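Local coordinates for subtilisin-like protein (Prochloron didemni, PDB 3ZXY), which probably acts as a subtilisin-type serine endopeptidase, of which this chain is the protease domain, at residues Thr53-Ile58 / Thr210-Pro215. The protein carries 1 engineered substitution. Sequence-based numbering, arbitrary orientation.
Sequences THVASI and TAFATP. Engineered in segment 210-215: Ala-211 (natural residue Ser).
Phe-212 lays the CD1-CE1 side of its ring against the imidazole of His-54, with ND1 of His-54 3.5 Å from CD1 of Phe-212. The two ring planes are turned 68° to each other, so the rings meet obliquely. His-54 swings its ring out with CG anti to the backbone N (chi1 -164°), and NE2, at the far side of the ring from this contact, is hydrogen-bonded to the carbonyl of Glu-205. With an alanine here, the Phe-212 ring would probably lose the imidazole beside its CD1-CE1 side, and the Glu-205 carbonyl would lose its NE2 partner. One turn further along the helix, Ile-58 brings CD1 up to both Pro-215 and Phe-212, 3.7 Å from CG of the proline and 3.8 Å from the backbone O of Phe-212, at the edge of the phenyl ring. These are the two central helices of the subtilase fold, 47-60 and 210-230, which carry His-51 and position 211, the predicted charge-relay histidine and nucleophile; the nucleophile is the engineered Ala-211 here. The axes of segments 53-58 and 210-215 come within 8.9 Å and run nearly the same way, 29° apart; no hydrogen bond links the two segments, which meet through van der Waals contacts. Val-55 splits its two methyls: CG1 meets the Pro-215 ring, while CG2 sits 3.7 Å from the carbonyl O of Ala-211 and also reaches CE1 of Phe-212. Over the centre of one face of the Phe-212 ring lies the methyl of Ala-211, 4.1 Å above its plane, and the ring also meets that of His-51.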
loop_
_atom_site.group_PDB
_atom_site.type_symbol
_atom_site.label_atom_id
_atom_site.label_comp_id
_atom_site.label_asym_id
_atom_site.label_seq_id
_atom_site.Cartn_x
_atom_site.Cartn_y
_atom_site.Cartn_z
ATOM N N THR A 53 8.816 9.010 1.803
ATOM C CA THR A 53 10.005 8.557 1.075
ATOM C C THR A 53 10.275 7.079 1.362
ATOM O O THR A 53 10.599 6.299 0.445
ATOM C CB THR A 53 11.224 9.412 1.451
ATOM O OG1 THR A 53 10.939 10.791 1.150
ATOM C CG2 THR A 53 12.487 8.960 0.712
ATOM N N HIS A 54 10.093 6.672 2.615
ATOM C CA HIS A 54 10.298 5.284 3.001
ATOM C C HIS A 54 9.286 4.397 2.311
ATOM O O HIS A 54 9.652 3.410 1.655
ATOM C CB HIS A 54 10.190 5.158 4.506
ATOM C CG HIS A 54 10.749 3.879 5.053
ATOM N ND1 HIS A 54 10.100 2.697 4.937
ATOM C CD2 HIS A 54 11.930 3.616 5.738
ATOM C CE1 HIS A 54 10.817 1.736 5.539
ATOM N NE2 HIS A 54 11.940 2.286 6.017
ATOM N N VAL A 55 8.002 4.745 2.422
ATOM C CA VAL A 55 6.916 3.952 1.799
ATOM C C VAL A 55 7.117 3.825 0.276
ATOM O O VAL A 55 7.021 2.725 -0.288
ATOM C CB VAL A 55 5.528 4.565 2.138
ATOM C CG1 VAL A 55 4.407 4.010 1.245
ATOM C CG2 VAL A 55 5.196 4.332 3.606
ATOM N N ALA A 56 7.432 4.930 -0.385
ATOM C CA ALA A 56 7.610 4.908 -1.836
ATOM C C ALA A 56 8.783 4.019 -2.205
ATOM O O ALA A 56 8.697 3.268 -3.194
ATOM C CB ALA A 56 7.803 6.308 -2.406
ATOM N N SER A 57 9.844 4.044 -1.404
ATOM C CA SER A 57 11.058 3.291 -1.739
ATOM C C SER A 57 10.832 1.777 -1.687
ATOM O O SER A 57 11.464 1.024 -2.424
ATOM C CB SER A 57 12.225 3.711 -0.844
ATOM O OG SER A 57 12.087 3.276 0.495
ATOM N N ILE A 58 9.932 1.330 -0.825
ATOM C CA ILE A 58 9.633 -0.098 -0.700
ATOM C C ILE A 58 9.108 -0.665 -2.013
ATOM O O ILE A 58 9.392 -1.823 -2.361
ATOM C CB ILE A 58 8.654 -0.357 0.475
ATOM C CG1 ILE A 58 9.367 -0.134 1.804
ATOM C CG2 ILE A 58 8.089 -1.776 0.426
ATOM C CD1 ILE A 58 8.404 0.060 2.968
ATOM N N THR A 210 2.386 -1.164 10.504
ATOM C CA THR A 210 1.505 -1.505 9.402
ATOM C C THR A 210 1.689 -0.585 8.194
ATOM O O THR A 210 1.403 -0.998 7.077
ATOM C CB THR A 210 0.013 -1.558 9.814
ATOM O OG1 THR A 210 -0.447 -0.272 10.249
ATOM C CG2 THR A 210 -0.214 -2.591 10.925
ATOM N N ALA A 211 2.177 0.644 8.417
ATOM C CA ALA A 211 2.468 1.550 7.301
ATOM C C ALA A 211 3.510 1.017 6.337
ATOM O O ALA A 211 3.553 1.444 5.185
ATOM C CB ALA A 211 2.928 2.903 7.817
ATOM N N PHE A 212 4.374 0.129 6.805
ATOM C CA PHE A 212 5.478 -0.390 6.000
ATOM C C PHE A 212 5.167 -1.765 5.425
ATOM O O PHE A 212 5.667 -2.134 4.352
ATOM C CB PHE A 212 6.777 -0.297 6.802
ATOM C CG PHE A 212 6.941 1.053 7.399
ATOM C CD1 PHE A 212 7.113 2.152 6.579
ATOM C CD2 PHE A 212 6.749 1.253 8.744
ATOM C CE1 PHE A 212 7.184 3.426 7.105
ATOM C CE2 PHE A 212 6.808 2.521 9.282
ATOM C CZ PHE A 212 7.044 3.610 8.462
ATOM N N ALA A 213 4.280 -2.489 6.086
ATOM C CA ALA A 213 3.711 -3.736 5.532
ATOM C C ALA A 213 2.816 -3.444 4.332
ATOM O O ALA A 213 2.794 -4.193 3.355
ATOM C CB ALA A 213 2.909 -4.460 6.622
ATOM N N THR A 214 2.066 -2.340 4.410
ATOM C CA THR A 214 1.113 -1.953 3.369
ATOM C C THR A 214 1.753 -1.886 1.963
ATOM O O THR A 214 1.232 -2.505 1.041
ATOM C CB THR A 214 0.375 -0.660 3.780
ATOM O OG1 THR A 214 -0.383 -0.927 4.963
ATOM C CG2 THR A 214 -0.574 -0.166 2.699
ATOM N N PRO A 215 2.878 -1.159 1.788
ATOM C CA PRO A 215 3.498 -1.087 0.457
ATOM C C PRO A 215 4.064 -2.395 -0.050
ATOM O O PRO A 215 4.216 -2.560 -1.271
ATOM C CB PRO A 215 4.574 -0.005 0.613
ATOM C CG PRO A 215 4.823 0.062 2.074
ATOM C CD PRO A 215 3.509 -0.209 2.721
#